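Local coordinates for hexapeptide transferase family protein (Anaplasma phagocytophilum, PDB 3IXC) that probably acts as a transferase of the left-handed beta-helix family and binds magnesium ions between the subunits of its trimer, at residues 105-109 with 121-126. Numbering follows the deposited sequence.
With MG (magnesium ion), chain B.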
loop_
_atom_site.group_PDB
_atom_site.type_symbol
_atom_site.label_atom_id
_atom_site.label_comp_id
_atom_site.label_asym_id
_atom_site.label_seq_id
_atom_site.Cartn_x
_atom_site.Cartn_y
_atom_site.Cartn_z
ATOM N N GLY A 105 -11.069 -1.367 4.442
ATOM C CA GLY A 105 -10.208 -2.514 4.173
ATOM C C GLY A 105 -8.723 -2.192 4.073
ATOM O O GLY A 105 -8.312 -1.023 4.124
ATOM N N HIS A 106 -7.911 -3.237 3.930
ATOM C CA HIS A 106 -6.449 -3.049 3.909
ATOM C C HIS A 106 -6.037 -2.154 2.758
ATOM O O HIS A 106 -6.639 -2.201 1.677
ATOM C CB HIS A 106 -5.702 -4.374 3.728
ATOM C CG HIS A 106 -6.272 -5.513 4.513
ATOM N ND1 HIS A 106 -6.002 -5.706 5.852
ATOM C CD2 HIS A 106 -7.088 -6.530 4.140
ATOM C CE1 HIS A 106 -6.633 -6.789 6.272
ATOM N NE2 HIS A 106 -7.302 -7.306 5.255
ATOM N N SER A 107 -5.004 -1.353 2.997
ATOM C CA SER A 107 -4.282 -0.665 1.925
ATOM C C SER A 107 -5.178 0.229 1.069
ATOM O O SER A 107 -5.044 0.285 -0.161
ATOM C CB SER A 107 -3.521 -1.676 1.065
ATOM O OG SER A 107 -2.622 -2.419 1.873
ATOM N N CYS A 108 -6.111 0.907 1.734
ATOM C CA CYS A 108 -6.908 1.944 1.089
ATOM C C CYS A 108 -6.171 3.281 1.126
ATOM O O CYS A 108 -5.197 3.437 1.855
ATOM C CB CYS A 108 -8.264 2.083 1.770
ATOM S SG CYS A 108 -9.377 0.706 1.384
ATOM N N ILE A 109 -6.629 4.230 0.310
ATOM C CA ILE A 109 -6.169 5.612 0.405
ATOM C C ILE A 109 -7.428 6.463 0.490
ATOM O O ILE A 109 -8.282 6.397 -0.399
ATOM C CB ILE A 109 -5.313 6.068 -0.809
ATOM C CG1 ILE A 109 -4.230 5.048 -1.165
ATOM C CG2 ILE A 109 -4.655 7.436 -0.502
ATOM C CD1 ILE A 109 -3.568 5.311 -2.537
ATOM N N VAL A 121 -15.679 0.160 2.886
ATOM C CA VAL A 121 -14.749 0.436 1.788
ATOM C C VAL A 121 -13.894 -0.798 1.571
ATOM O O VAL A 121 -13.080 -1.163 2.427
ATOM C CB VAL A 121 -13.850 1.661 2.091
ATOM C CG1 VAL A 121 -12.898 1.931 0.919
ATOM C CG2 VAL A 121 -14.692 2.891 2.377
ATOM N N GLY A 122 -14.094 -1.454 0.429
ATOM C CA GLY A 122 -13.371 -2.680 0.103
ATOM C C GLY A 122 -11.873 -2.440 0.052
ATOM O O GLY A 122 -11.428 -1.355 -0.304
ATOM N N MET A 123 -11.108 -3.459 0.441
ATOM C CA MET A 123 -9.645 -3.364 0.454
ATOM C C MET A 123 -9.084 -2.852 -0.872
ATOM O O MET A 123 -9.611 -3.164 -1.947
ATOM C CB MET A 123 -9.035 -4.720 0.800
ATOM C CG MET A 123 -9.322 -5.826 -0.217
ATOM S SD MET A 123 -8.785 -7.393 0.475
ATOM C CE MET A 123 -9.232 -8.557 -0.781
ATOM N N GLY A 124 -8.012 -2.063 -0.790
ATOM C CA GLY A 124 -7.323 -1.603 -1.992
ATOM C C GLY A 124 -8.071 -0.533 -2.767
ATOM O O GLY A 124 -7.802 -0.338 -3.961
ATOM N N SER A 125 -8.990 0.166 -2.096
ATOM C CA SER A 125 -9.756 1.247 -2.738
ATOM C C SER A 125 -9.156 2.621 -2.471
ATOM O O SER A 125 -8.447 2.826 -1.484
ATOM C CB SER A 125 -11.221 1.237 -2.275
ATOM O OG SER A 125 -11.884 0.058 -2.710
ATOM N N ILE A 126 -9.458 3.559 -3.365
ATOM C CA ILE A 126 -9.014 4.944 -3.264
ATOM C C ILE A 126 -10.270 5.794 -3.268
ATOM O O ILE A 126 -11.124 5.626 -4.141
ATOM C CB ILE A 126 -8.113 5.339 -4.456
ATOM C CG1 ILE A 126 -6.868 4.440 -4.524
ATOM C CG2 ILE A 126 -7.727 6.827 -4.375
ATOM C CD1 ILE A 126 -6.007 4.668 -5.777
HETATM MG MG MG B . -8.873 -8.846 6.086
HETATM O O HOH W 1 -5.330 1.800 -2.512
HETATM O O HOH W 2 -10.225 -8.011 7.251
#
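Met123 reaches the imidazole of His106 at its edge, SD lying close to the ring plane 4.1 Å from CD2. Elsewhere on that rim NE2 binds the magnesium ion at 2.4 Å and ND1 is hydrogen-bonded to Asp83. His88 and His111 of the second subunit, their rings steeply inclined to it, supply the other protein ligands. The backbone sets Met123 CB 3.6 Å from both N and O of His106; chi1 of 63° and an extended chain then carry CG and SD to the imidazole edge.

The backbones join as successive turns of the beta-helix: Gly105 N binds Val121 O at 2.9 Å, Gly124 N binds His106 O, and Ile109 N binds Ser125 O. Gly124, at positive phi, belongs to a type II turn from Gly122 to Ser125, which Ser125 OG braces by bonding Gly122 O at 2.8 Å. Inside, Cys108 SG accepts a long bond from Ser125 N (3.5 Å) and packs on Val121 CG1. Ile109 and Ile126 lie side by side, CD1 of Ile109 3.9 Å from CG1 of Ile126. Held through ND1 by Asp83 and through NE2 by magnesium, the imidazole has its rotation fixed at both nitrogens, making Asp83 a second-shell residue of a metal site shared between subunits.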